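Local coordinates for hypothetical protein yqeU (Bacillus subtilis, PDB 1VHK) that probably methylates the N3 position of a uridine in 16S ribosomal RNA, using S-adenosyl-L-methionine as methyl donor, at residues K171-Y176 / S189-S194; V83-G88 / Y242-I247; H157-L162 / V216-E221; D93-I98 / F110-A115. One frame throughout, in Å; residues are numbered along the deposited sequence.

Contact 1: residues K171-Y176 / S189-S194; sequences KCVVAY and SAIVSS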
loop_
_atom_site.group_PDB
_atom_site.type_symbol
_atom_site.label_atom_id
_atom_site.label_comp_id
_atom_site.label_asym_id
_atom_site.label_seq_id
_atom_site.Cartn_x
_atom_site.Cartn_y
_atom_site.Cartn_z
ATOM N N LYS A 171 -8.465 -18.964 7.581
ATOM C CA LYS A 171 -7.243 -19.439 6.953
ATOM C C LYS A 171 -6.022 -18.675 7.465
ATOM O O LYS A 171 -6.097 -17.536 7.916
ATOM C CB LYS A 171 -7.258 -19.312 5.440
ATOM C CG LYS A 171 -8.063 -20.294 4.638
ATOM C CD LYS A 171 -7.187 -21.402 4.065
ATOM C CE LYS A 171 -8.022 -22.439 3.334
ATOM N NZ LYS A 171 -8.945 -23.166 4.255
ATOM N N CYS A 172 -4.843 -19.255 7.275
ATOM C CA CYS A 172 -3.625 -18.608 7.667
ATOM C C CYS A 172 -2.532 -18.769 6.628
ATOM O O CYS A 172 -2.130 -19.888 6.356
ATOM C CB CYS A 172 -3.078 -19.149 9.010
ATOM S SG CYS A 172 -1.408 -18.415 9.342
ATOM N N VAL A 173 -2.028 -17.663 6.077
ATOM C CA VAL A 173 -0.914 -17.778 5.154
ATOM C C VAL A 173 0.343 -17.295 5.892
ATOM O O VAL A 173 0.288 -16.440 6.770
ATOM C CB VAL A 173 -1.068 -17.106 3.806
ATOM C CG1 VAL A 173 -2.506 -17.003 3.310
ATOM C CG2 VAL A 173 -0.363 -15.766 3.684
ATOM N N VAL A 174 1.445 -17.953 5.588
ATOM C CA VAL A 174 2.752 -17.587 6.093
ATOM C C VAL A 174 3.609 -17.104 4.912
ATOM O O VAL A 174 3.841 -17.820 3.946
ATOM C CB VAL A 174 3.442 -18.722 6.847
ATOM C CG1 VAL A 174 4.788 -18.267 7.421
ATOM C CG2 VAL A 174 2.553 -19.240 7.974
ATOM N N ALA A 175 3.962 -15.831 4.964
ATOM C CA ALA A 175 4.743 -15.199 3.888
ATOM C C ALA A 175 6.194 -15.638 4.068
ATOM O O ALA A 175 6.821 -15.288 5.059
ATOM C CB ALA A 175 4.590 -13.702 3.910
ATOM N N TYR A 176 6.586 -16.575 3.228
ATOM C CA TYR A 176 7.879 -17.248 3.344
ATOM C C TYR A 176 8.136 -18.027 2.057
ATOM O O TYR A 176 7.188 -18.556 1.462
ATOM C CB TYR A 176 7.787 -18.272 4.484
ATOM C CG TYR A 176 9.050 -19.033 4.757
ATOM C CD1 TYR A 176 10.084 -18.434 5.464
ATOM C CD2 TYR A 176 9.201 -20.371 4.366
ATOM C CE1 TYR A 176 11.236 -19.129 5.772
ATOM C CE2 TYR A 176 10.359 -21.072 4.665
ATOM C CZ TYR A 176 11.365 -20.446 5.374
ATOM O OH TYR A 176 12.513 -21.132 5.700
ATOM N N SER A 189 -2.605 -16.892 -4.535
ATOM C CA SER A 189 -3.818 -16.535 -5.309
ATOM C C SER A 189 -4.929 -17.551 -5.107
ATOM O O SER A 189 -6.103 -17.151 -5.085
ATOM C CB SER A 189 -3.575 -16.324 -6.785
ATOM O OG SER A 189 -2.752 -17.373 -7.269
ATOM N N ALA A 190 -4.603 -18.825 -4.909
ATOM C CA ALA A 190 -5.631 -19.835 -4.696
ATOM C C ALA A 190 -6.373 -19.573 -3.404
ATOM O O ALA A 190 -7.607 -19.566 -3.389
ATOM C CB ALA A 190 -5.040 -21.244 -4.680
ATOM N N ILE A 191 -5.626 -19.423 -2.291
ATOM C CA ILE A 191 -6.357 -19.258 -1.036
ATOM C C ILE A 191 -7.171 -17.981 -1.085
ATOM O O ILE A 191 -8.385 -17.954 -0.898
ATOM C CB ILE A 191 -5.522 -19.437 0.207
ATOM C CG1 ILE A 191 -5.192 -18.115 0.910
ATOM C CG2 ILE A 191 -4.257 -20.247 -0.013
ATOM C CD1 ILE A 191 -6.303 -17.670 1.846
ATOM N N VAL A 192 -6.541 -16.868 -1.501
ATOM C CA VAL A 192 -7.269 -15.605 -1.519
ATOM C C VAL A 192 -8.466 -15.664 -2.427
ATOM O O VAL A 192 -9.559 -15.221 -2.018
ATOM C CB VAL A 192 -6.340 -14.422 -1.818
ATOM C CG1 VAL A 192 -7.127 -13.161 -2.139
ATOM C CG2 VAL A 192 -5.423 -14.185 -0.628
ATOM N N SER A 193 -8.378 -16.293 -3.594
ATOM C CA SER A 193 -9.541 -16.339 -4.482
ATOM C C SER A 193 -10.593 -17.335 -4.041
ATOM O O SER A 193 -11.760 -17.238 -4.482
ATOM C CB SER A 193 -9.158 -16.445 -5.934
ATOM O OG SER A 193 -8.282 -17.518 -6.202
ATOM N N SER A 194 -10.302 -18.207 -3.081
ATOM C CA SER A 194 -11.281 -19.140 -2.561
ATOM C C SER A 194 -11.936 -18.696 -1.264
ATOM O O SER A 194 -12.685 -19.488 -0.655
ATOM C CB SER A 194 -10.606 -20.510 -2.350
ATOM O OG SER A 194 -10.011 -20.583 -1.051
#
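K171 and V173 of the strand 171-175 meet a single side chain, I191 of the helix 187-193. The nearest CA atoms, K171 CA and I191 CA, are 8.0 Å apart. K171 opens the strand and turns its first carbon toward the helix. Its CB lies 4.1 Å from I191 CD1, so the aliphatic root of the lysine makes the contact. C172 points to the other side of the sheet, where it packs on M166. V173 comes back to the helix side. Its CG1 is anti to the carbonyl carbon, with chi1 at -29°, and this branch reaches I191 CG1 at 3.8 Å. The two side chains cross obliquely, and I191 CD1 is also 4.1 Å from V173 CG1. V174 packs on L211 and L219 instead. I191 thus bridges the two strand positions and also touches L201 on the neighbouring strand 200-205. I191 O accepts from S194 N and from S194 OG, the latter at 3.1 Å and on a lone pair in the carbonyl plane. The contact is helix-on-sheet packing at one side of the SPOUT methyltransferase domain. V173 is buried, while K171 is exposed. Only carbon meets carbon across the segments, and no hydrogen bond or salt bridge joins them. The chemistry is therefore apolar, held by dispersion and by the removal of carbon surface from water.

Contact 2: residues V83-G88 / Y242-I247; sequences VYIASG and YALSAI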
loop_
_atom_site.group_PDB
_atom_site.type_symbol
_atom_site.label_atom_id
_atom_site.label_comp_id
_atom_site.label_asym_id
_atom_site.label_seq_id
_atom_site.Cartn_x
_atom_site.Cartn_y
_atom_site.Cartn_z
ATOM N N VAL A 83 -8.691 -9.130 6.861
ATOM C CA VAL A 83 -7.303 -9.594 6.851
ATOM C C VAL A 83 -6.542 -9.071 8.039
ATOM O O VAL A 83 -6.745 -7.958 8.526
ATOM C CB VAL A 83 -6.598 -9.628 5.519
ATOM C CG1 VAL A 83 -7.356 -8.968 4.389
ATOM C CG2 VAL A 83 -5.153 -9.181 5.568
ATOM N N TYR A 84 -5.966 -10.056 8.756
ATOM C CA TYR A 84 -5.174 -9.819 9.939
ATOM C C TYR A 84 -3.676 -9.908 9.637
ATOM O O TYR A 84 -3.191 -10.934 9.170
ATOM C CB TYR A 84 -5.486 -10.835 11.022
ATOM C CG TYR A 84 -6.840 -10.669 11.657
ATOM C CD1 TYR A 84 -6.961 -10.334 13.004
ATOM C CD2 TYR A 84 -7.995 -10.872 10.929
ATOM C CE1 TYR A 84 -8.209 -10.231 13.598
ATOM C CE2 TYR A 84 -9.249 -10.774 11.501
ATOM C CZ TYR A 84 -9.340 -10.447 12.835
ATOM O OH TYR A 84 -10.582 -10.356 13.408
ATOM N N ILE A 85 -2.962 -8.851 9.975
ATOM C CA ILE A 85 -1.531 -8.788 9.747
ATOM C C ILE A 85 -0.761 -9.120 11.024
ATOM O O ILE A 85 -0.818 -8.388 12.005
ATOM C CB ILE A 85 -1.104 -7.385 9.253
ATOM C CG1 ILE A 85 -2.002 -6.908 8.124
ATOM C CG2 ILE A 85 0.353 -7.399 8.820
ATOM C CD1 ILE A 85 -2.137 -7.845 6.952
ATOM N N ALA A 86 -0.014 -10.223 11.008
ATOM C CA ALA A 86 0.865 -10.535 12.135
ATOM C C ALA A 86 2.303 -10.151 11.781
ATOM O O ALA A 86 2.878 -10.855 10.941
ATOM C CB ALA A 86 0.813 -12.022 12.465
ATOM N N SER A 87 2.922 -9.178 12.459
ATOM C CA SER A 87 4.300 -8.858 12.118
ATOM C C SER A 87 5.346 -9.126 13.179
ATOM O O SER A 87 5.322 -8.592 14.296
ATOM C CB SER A 87 4.414 -7.387 11.673
ATOM O OG SER A 87 3.337 -6.994 10.854
ATOM N N GLY A 88 6.417 -9.838 12.837
ATOM C CA GLY A 88 7.516 -9.982 13.826
ATOM C C GLY A 88 8.142 -8.606 14.087
ATOM O O GLY A 88 8.625 -7.928 13.167
ATOM N N TYR A 242 2.198 -5.332 -0.258
ATOM C CA TYR A 242 1.956 -6.153 -1.439
ATOM C C TYR A 242 0.747 -7.063 -1.209
ATOM O O TYR A 242 -0.207 -7.144 -1.997
ATOM C CB TYR A 242 3.206 -7.022 -1.658
ATOM C CG TYR A 242 3.146 -7.984 -2.805
ATOM C CD1 TYR A 242 3.834 -7.687 -3.978
ATOM C CD2 TYR A 242 2.427 -9.181 -2.743
ATOM C CE1 TYR A 242 3.806 -8.546 -5.061
ATOM C CE2 TYR A 242 2.380 -10.038 -3.822
ATOM C CZ TYR A 242 3.076 -9.722 -4.976
ATOM O OH TYR A 242 3.059 -10.561 -6.069
ATOM N N ALA A 243 0.824 -7.825 -0.096
ATOM C CA ALA A 243 -0.276 -8.714 0.235
ATOM C C ALA A 243 -1.620 -8.011 0.302
ATOM O O ALA A 243 -2.600 -8.557 -0.211
ATOM C CB ALA A 243 -0.027 -9.445 1.556
ATOM N N LEU A 244 -1.746 -6.846 0.948
ATOM C CA LEU A 244 -3.089 -6.269 1.066
ATOM C C LEU A 244 -3.530 -5.769 -0.325
ATOM O O LEU A 244 -4.701 -5.851 -0.652
ATOM C CB LEU A 244 -3.226 -5.182 2.049
ATOM C CG LEU A 244 -3.513 -5.249 3.508
ATOM C CD1 LEU A 244 -4.135 -6.546 3.951
ATOM C CD2 LEU A 244 -2.291 -4.858 4.350
ATOM N N SER A 245 -2.586 -5.193 -1.051
ATOM C CA SER A 245 -2.829 -4.659 -2.363
ATOM C C SER A 245 -3.259 -5.748 -3.329
ATOM O O SER A 245 -4.271 -5.552 -4.014
ATOM C CB SER A 245 -1.591 -3.906 -2.903
ATOM O OG SER A 245 -1.292 -2.825 -2.016
ATOM N N ALA A 246 -2.639 -6.909 -3.291
ATOM C CA ALA A 246 -3.066 -8.039 -4.124
ATOM C C ALA A 246 -4.469 -8.479 -3.733
ATOM O O ALA A 246 -5.330 -8.652 -4.607
ATOM C CB ALA A 246 -2.061 -9.176 -4.006
ATOM N N ILE A 247 -4.782 -8.578 -2.437
ATOM C CA ILE A 247 -6.146 -9.011 -2.056
ATOM C C ILE A 247 -7.180 -8.058 -2.623
ATOM O O ILE A 247 -8.251 -8.441 -3.136
ATOM C CB ILE A 247 -6.231 -9.220 -0.538
ATOM C CG1 ILE A 247 -5.584 -10.533 -0.148
ATOM C CG2 ILE A 247 -7.662 -9.193 -0.003
ATOM C CD1 ILE A 247 -4.816 -10.549 1.151
#
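The strand at V83 and the helix at L244 run nearly antiparallel, at 168°, with 10.6 Å between the axes of these short segments. V83 and I85, alternate residues of the strand, both point at the helix. L244 meets both of them. Its CB does not aim straight at the strand, but CG is anti to the carbonyl carbon (chi1 -87°) and the end of the side chain swings nearer. V83 CG2 packs against L244 CD1, with the two side chains crossing at a slant. I85 and L244 instead reach toward each other tip to tip. I85 CD1 is 3.8 Å from L244 CD1 and 4.0 Å from L244 CD2. One turn further along the helix, I247 CG2 makes a looser contact with V83 CG1, at 4.4 Å. All four residues are buried and no polar group takes part. In SPOUT enzymes the C-terminal segment forms part of the trefoil knot. The outer side of the helix meets the second subunit, where Y242 OH bonds to S248 OG of that chain. Strand 82-88 runs inside the parallel sheet, between strands 109-113 and 200-205. Helix 239-253 covers this face next to helix 187-193, whose F188 and V192 touch I247.

Contact 3: residues H157-L162 / V216-E221; sequences HSFQQL and VERLTE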
loop_
_atom_site.group_PDB
_atom_site.type_symbol
_atom_site.label_atom_id
_atom_site.label_comp_id
_atom_site.label_asym_id
_atom_site.label_seq_id
_atom_site.Cartn_x
_atom_site.Cartn_y
_atom_site.Cartn_z
ATOM N N HIS A 157 2.483 -10.051 20.981
ATOM C CA HIS A 157 2.273 -11.441 21.272
ATOM C C HIS A 157 3.593 -12.199 21.347
ATOM O O HIS A 157 4.534 -11.911 20.619
ATOM C CB HIS A 157 1.459 -12.107 20.132
ATOM C CG HIS A 157 -0.020 -11.953 20.247
ATOM N ND1 HIS A 157 -0.640 -10.756 20.416
ATOM C CD2 HIS A 157 -1.011 -12.886 20.190
ATOM C CE1 HIS A 157 -1.950 -10.942 20.516
ATOM N NE2 HIS A 157 -2.208 -12.228 20.364
ATOM N N SER A 158 3.624 -13.147 22.289
ATOM C CA SER A 158 4.834 -14.011 22.301
ATOM C C SER A 158 4.648 -14.879 21.039
ATOM O O SER A 158 3.517 -14.994 20.582
ATOM C CB SER A 158 4.842 -14.895 23.527
ATOM O OG SER A 158 3.791 -15.878 23.446
ATOM N N PHE A 159 5.673 -15.528 20.559
ATOM C CA PHE A 159 5.541 -16.443 19.434
ATOM C C PHE A 159 4.521 -17.527 19.754
ATOM O O PHE A 159 3.719 -17.895 18.912
ATOM C CB PHE A 159 6.889 -17.070 19.082
ATOM C CG PHE A 159 6.801 -17.860 17.802
ATOM C CD1 PHE A 159 6.555 -19.219 17.842
ATOM C CD2 PHE A 159 6.933 -17.229 16.576
ATOM C CE1 PHE A 159 6.456 -19.947 16.666
ATOM C CE2 PHE A 159 6.823 -17.954 15.402
ATOM C CZ PHE A 159 6.588 -19.317 15.452
ATOM N N GLN A 160 4.552 -18.035 20.987
ATOM C CA GLN A 160 3.627 -19.055 21.446
ATOM C C GLN A 160 2.185 -18.551 21.372
ATOM O O GLN A 160 1.315 -19.251 20.851
ATOM C CB GLN A 160 3.921 -19.471 22.887
ATOM C CG GLN A 160 3.422 -20.800 23.345
ATOM C CD GLN A 160 1.963 -21.106 23.308
ATOM O OE1 GLN A 160 1.504 -22.102 22.704
ATOM N NE2 GLN A 160 1.136 -20.285 23.973
ATOM N N GLN A 161 1.947 -17.379 21.938
ATOM C CA GLN A 161 0.582 -16.841 21.988
ATOM C C GLN A 161 -0.043 -16.738 20.607
ATOM O O GLN A 161 -1.219 -17.040 20.397
ATOM C CB GLN A 161 0.574 -15.484 22.688
ATOM C CG GLN A 161 0.757 -15.609 24.202
ATOM C CD GLN A 161 0.980 -14.248 24.832
ATOM O OE1 GLN A 161 1.849 -13.495 24.362
ATOM N NE2 GLN A 161 0.188 -13.946 25.857
ATOM N N LEU A 162 0.770 -16.303 19.645
ATOM C CA LEU A 162 0.332 -16.187 18.275
ATOM C C LEU A 162 -0.154 -17.552 17.782
ATOM O O LEU A 162 -1.318 -17.719 17.382
ATOM C CB LEU A 162 1.439 -15.600 17.414
ATOM C CG LEU A 162 1.197 -15.675 15.891
ATOM C CD1 LEU A 162 0.353 -14.503 15.419
ATOM C CD2 LEU A 162 2.513 -15.777 15.142
ATOM N N VAL A 216 8.657 -21.743 11.184
ATOM C CA VAL A 216 7.796 -22.156 10.068
ATOM C C VAL A 216 7.136 -23.485 10.414
ATOM O O VAL A 216 5.911 -23.618 10.401
ATOM C CB VAL A 216 8.514 -22.245 8.728
ATOM C CG1 VAL A 216 7.546 -22.679 7.622
ATOM C CG2 VAL A 216 9.153 -20.915 8.352
ATOM N N GLU A 217 7.962 -24.447 10.825
ATOM C CA GLU A 217 7.476 -25.732 11.288
ATOM C C GLU A 217 6.319 -25.625 12.263
ATOM O O GLU A 217 5.315 -26.324 12.069
ATOM C CB GLU A 217 8.623 -26.537 11.903
ATOM C CG GLU A 217 9.465 -27.273 10.875
ATOM C CD GLU A 217 10.242 -28.425 11.479
ATOM O OE1 GLU A 217 9.621 -29.466 11.787
ATOM O OE2 GLU A 217 11.482 -28.305 11.658
ATOM N N ARG A 218 6.367 -24.773 13.277
ATOM C CA ARG A 218 5.238 -24.633 14.212
ATOM C C ARG A 218 4.021 -23.986 13.558
ATOM O O ARG A 218 2.871 -24.358 13.850
ATOM C CB ARG A 218 5.676 -23.811 15.426
ATOM C CG ARG A 218 7.183 -23.748 15.581
ATOM C CD ARG A 218 7.655 -24.340 16.889
ATOM N NE ARG A 218 6.840 -25.453 17.328
ATOM C CZ ARG A 218 6.822 -26.691 16.876
ATOM N NH1 ARG A 218 7.630 -27.069 15.891
ATOM N NH2 ARG A 218 5.998 -27.587 17.413
ATOM N N LEU A 219 4.261 -23.011 12.668
ATOM C CA LEU A 219 3.150 -22.373 11.958
ATOM C C LEU A 219 2.474 -23.368 11.020
ATOM O O LEU A 219 1.258 -23.509 11.041
ATOM C CB LEU A 219 3.609 -21.115 11.207
ATOM C CG LEU A 219 4.077 -19.955 12.080
ATOM C CD1 LEU A 219 5.074 -19.072 11.363
ATOM C CD2 LEU A 219 2.910 -19.134 12.596
ATOM N N THR A 220 3.248 -24.149 10.278
ATOM C CA THR A 220 2.707 -25.122 9.337
ATOM C C THR A 220 1.895 -26.219 9.996
ATOM O O THR A 220 0.896 -26.683 9.406
ATOM C CB THR A 220 3.822 -25.731 8.479
ATOM O OG1 THR A 220 5.052 -25.595 9.212
ATOM C CG2 THR A 220 3.977 -25.005 7.161
ATOM N N GLU A 221 2.235 -26.611 11.224
ATOM C CA GLU A 221 1.470 -27.624 11.943
ATOM C C GLU A 221 0.201 -27.046 12.547
ATOM O O GLU A 221 -0.755 -27.776 12.842
ATOM C CB GLU A 221 2.314 -28.381 12.951
ATOM C CG GLU A 221 3.120 -27.526 13.891
ATOM C CD GLU A 221 4.099 -28.290 14.755
ATOM O OE1 GLU A 221 4.930 -29.043 14.206
ATOM O OE2 GLU A 221 4.074 -28.107 15.991
#
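The ring of F159 meets helix 213-221 at its edge. R218 CG lies near the ring plane, 4.0 Å from F159 CE1, and R218 CB is close to the same atom. L219 CG approaches the ring obliquely, 4.3 Å from F159 CZ. The guanidinium of R218 takes no part in a stack: its plane stands 42° from the ring, and the arginine touches through its first carbons. Helix 159-165 starts with a capping box, formed by S158 and Q161, and packs on the second helix within the alpha/beta SPOUT domain. F159 CG is anti to the backbone N (chi1 -172°), which carries the ring from the first turn of helix 159-165 across to the other helix. One turn on, L162 comes in beside it, with L162 CD2 4.2 Å from L219 CD2. L219 thus faces both residues. It also packs on L163 and M166. F159 and L162 also rest on F113 of strand 109-113, so helix 159-165 lies against the sheet. No hydrogen bond crosses between the segments, and the interface is carbon on carbon. The polar bonds serve the helix start itself, where S158 is the N-cap residue. S158 OG accepts from Q161 N at 2.8 Å, with an N-H...O angle of 165°. The return bond runs from S158 N to Q161 OE1, also 2.8 Å long, and it lands on a lone pair in the plane of the side-chain carbonyl.

Contact 4: residues D93-I98 / F110-A115; sequences DKLEWI and FIPFQA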
loop_
_atom_site.group_PDB
_atom_site.type_symbol
_atom_site.label_atom_id
_atom_site.label_comp_id
_atom_site.label_asym_id
_atom_site.label_seq_id
_atom_site.Cartn_x
_atom_site.Cartn_y
_atom_site.Cartn_z
ATOM N N ASP A 93 11.275 2.359 13.330
ATOM C CA ASP A 93 9.860 2.629 13.423
ATOM C C ASP A 93 9.074 2.014 12.262
ATOM O O ASP A 93 8.016 2.548 11.894
ATOM C CB ASP A 93 9.623 4.150 13.375
ATOM C CG ASP A 93 9.890 4.801 14.712
ATOM O OD1 ASP A 93 9.160 4.499 15.681
ATOM O OD2 ASP A 93 10.853 5.604 14.796
ATOM N N LYS A 94 9.452 0.838 11.776
ATOM C CA LYS A 94 8.789 0.190 10.660
ATOM C C LYS A 94 7.388 -0.288 10.973
ATOM O O LYS A 94 6.522 -0.379 10.086
ATOM C CB LYS A 94 9.665 -0.954 10.139
ATOM C CG LYS A 94 10.982 -0.496 9.551
ATOM C CD LYS A 94 12.011 -1.611 9.585
ATOM C CE LYS A 94 13.260 -1.242 8.810
ATOM N NZ LYS A 94 14.431 -2.056 9.204
ATOM N N LEU A 95 7.098 -0.522 12.255
ATOM C CA LEU A 95 5.769 -0.950 12.651
ATOM C C LEU A 95 4.733 0.134 12.419
ATOM O O LEU A 95 3.603 -0.177 12.032
ATOM C CB LEU A 95 5.700 -1.457 14.056
ATOM C CG LEU A 95 4.982 -2.740 14.374
ATOM C CD1 LEU A 95 4.341 -2.671 15.760
ATOM C CD2 LEU A 95 3.966 -3.170 13.340
ATOM N N GLU A 96 5.083 1.393 12.622
ATOM C CA GLU A 96 4.160 2.496 12.376
ATOM C C GLU A 96 3.842 2.592 10.875
ATOM O O GLU A 96 2.706 2.866 10.540
ATOM C CB GLU A 96 4.718 3.835 12.846
ATOM C CG GLU A 96 4.792 4.024 14.343
ATOM C CD GLU A 96 5.311 5.401 14.721
ATOM O OE1 GLU A 96 5.430 6.249 13.808
ATOM O OE2 GLU A 96 5.590 5.662 15.910
ATOM N N TRP A 97 4.824 2.351 10.028
ATOM C CA TRP A 97 4.621 2.390 8.580
ATOM C C TRP A 97 3.723 1.231 8.166
ATOM O O TRP A 97 2.821 1.349 7.357
ATOM C CB TRP A 97 5.972 2.287 7.863
ATOM C CG TRP A 97 6.095 3.121 6.629
ATOM C CD1 TRP A 97 6.260 4.484 6.577
ATOM C CD2 TRP A 97 6.067 2.675 5.264
ATOM N NE1 TRP A 97 6.319 4.909 5.270
ATOM C CE2 TRP A 97 6.216 3.815 4.445
ATOM C CE3 TRP A 97 5.921 1.418 4.657
ATOM C CZ2 TRP A 97 6.236 3.740 3.051
ATOM C CZ3 TRP A 97 5.947 1.358 3.285
ATOM C CH2 TRP A 97 6.089 2.508 2.490
ATOM N N ILE A 98 3.947 0.080 8.845
ATOM C CA ILE A 98 3.138 -1.096 8.542
ATOM C C ILE A 98 1.694 -0.830 8.950
ATOM O O ILE A 98 0.786 -1.229 8.232
ATOM C CB ILE A 98 3.694 -2.365 9.194
ATOM C CG1 ILE A 98 4.899 -2.894 8.412
ATOM C CG2 ILE A 98 2.634 -3.460 9.265
ATOM C CD1 ILE A 98 5.884 -3.711 9.247
ATOM N N PHE A 110 -4.132 -5.572 13.475
ATOM C CA PHE A 110 -2.699 -5.874 13.442
ATOM C C PHE A 110 -2.295 -6.638 14.686
ATOM O O PHE A 110 -2.882 -6.485 15.762
ATOM C CB PHE A 110 -1.864 -4.611 13.307
ATOM C CG PHE A 110 -2.116 -3.786 12.095
ATOM C CD1 PHE A 110 -1.392 -3.958 10.942
ATOM C CD2 PHE A 110 -3.143 -2.840 12.116
ATOM C CE1 PHE A 110 -1.629 -3.150 9.837
ATOM C CE2 PHE A 110 -3.411 -2.054 11.009
ATOM C CZ PHE A 110 -2.635 -2.207 9.873
ATOM N N ILE A 111 -1.384 -7.585 14.547
ATOM C CA ILE A 111 -0.953 -8.398 15.693
ATOM C C ILE A 111 0.579 -8.494 15.686
ATOM O O ILE A 111 1.099 -9.307 14.926
ATOM C CB ILE A 111 -1.463 -9.841 15.580
ATOM C CG1 ILE A 111 -2.998 -9.907 15.467
ATOM C CG2 ILE A 111 -0.969 -10.650 16.761
ATOM C CD1 ILE A 111 -3.447 -11.285 15.019
ATOM N N PRO A 112 1.243 -7.670 16.464
ATOM C CA PRO A 112 2.696 -7.672 16.557
ATOM C C PRO A 112 3.131 -8.829 17.442
ATOM O O PRO A 112 2.404 -9.151 18.398
ATOM C CB PRO A 112 3.027 -6.337 17.205
ATOM C CG PRO A 112 1.760 -5.580 17.256
ATOM C CD PRO A 112 0.664 -6.635 17.354
ATOM N N PHE A 113 4.273 -9.441 17.169
ATOM C CA PHE A 113 4.647 -10.574 18.036
ATOM C C PHE A 113 6.136 -10.690 18.143
ATOM O O PHE A 113 6.824 -10.278 17.210
ATOM C CB PHE A 113 3.986 -11.874 17.549
ATOM C CG PHE A 113 4.539 -12.360 16.237
ATOM C CD1 PHE A 113 3.906 -12.063 15.045
ATOM C CD2 PHE A 113 5.706 -13.095 16.204
ATOM C CE1 PHE A 113 4.439 -12.492 13.852
ATOM C CE2 PHE A 113 6.268 -13.487 15.010
ATOM C CZ PHE A 113 5.630 -13.175 13.822
ATOM N N GLN A 114 6.622 -11.168 19.300
ATOM C CA GLN A 114 8.090 -11.291 19.438
ATOM C C GLN A 114 8.564 -12.387 18.499
ATOM O O GLN A 114 7.982 -13.492 18.550
ATOM C CB GLN A 114 8.466 -11.695 20.868
ATOM C CG GLN A 114 9.927 -11.472 21.213
ATOM C CD GLN A 114 10.360 -10.028 21.089
ATOM O OE1 GLN A 114 9.605 -9.108 21.476
ATOM N NE2 GLN A 114 11.551 -9.768 20.543
ATOM N N ALA A 115 9.549 -12.150 17.670
ATOM C CA ALA A 115 10.020 -13.255 16.801
ATOM C C ALA A 115 11.472 -13.601 17.114
ATOM O O ALA A 115 12.282 -12.723 17.424
ATOM C CB ALA A 115 9.811 -12.858 15.354
#
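F110 and P112 face the helix, and each takes a different partner. F110 CE1 is 3.5 Å from I98 O and 4.3 Å from I98 CG2, so the ring touches both the backbone and the side chain of one residue. The carbonyl oxygen comes to the ring obliquely. F110 CG is anti to its carbonyl carbon (chi1 -59°), which sends the ring along the helix side of the strand. P112 offers its ring carbons. L95 CD1 sits 4.2 Å from P112 CB, and the side chains cross at about a right angle. All four residues are buried, and no hydrogen bond joins the segments. Around them, W134 of helix 131-144 touches L95 and P112. F110 packs on I85 of the next strand, and S87 touches I98. The strand is fixed by backbone bonds on both flanks: I111 to I85 and F113 to S87 on one, F110 to R152 and M154 on the other. W97, on the same helix as L95 and I98, meets W97 of the second subunit edge-to-face. The contact belongs to the beta-alpha-beta unit of strand 82-88, helix 94-104 and strand 109-113. Helix 94-104 packs over the strand that follows it.

In the fold
All four contacts lie in the methyltransferase domain, around one six-stranded parallel sheet. Contacts 1, 2 and 4 pack helices on one face. Contact 3 lies on the other, where L162 touches A86 and L219 touches V174. Contact 4 closes first along the chain. Contact 3 spans contact 1, and contact 2 spans the other three. Contacts 1 and 2 have centres about 10 Å apart, and V192 packs on I247 between them. Contacts 2 and 4 have centres about 12 Å apart and use the neighbouring strands 82-88 and 109-113 of the sheet. Contacts 1 and 4 do not touch. Helices 94-104, 187-193 and 239-253 also reach the second subunit, so this face carries both core packing and dimer contacts.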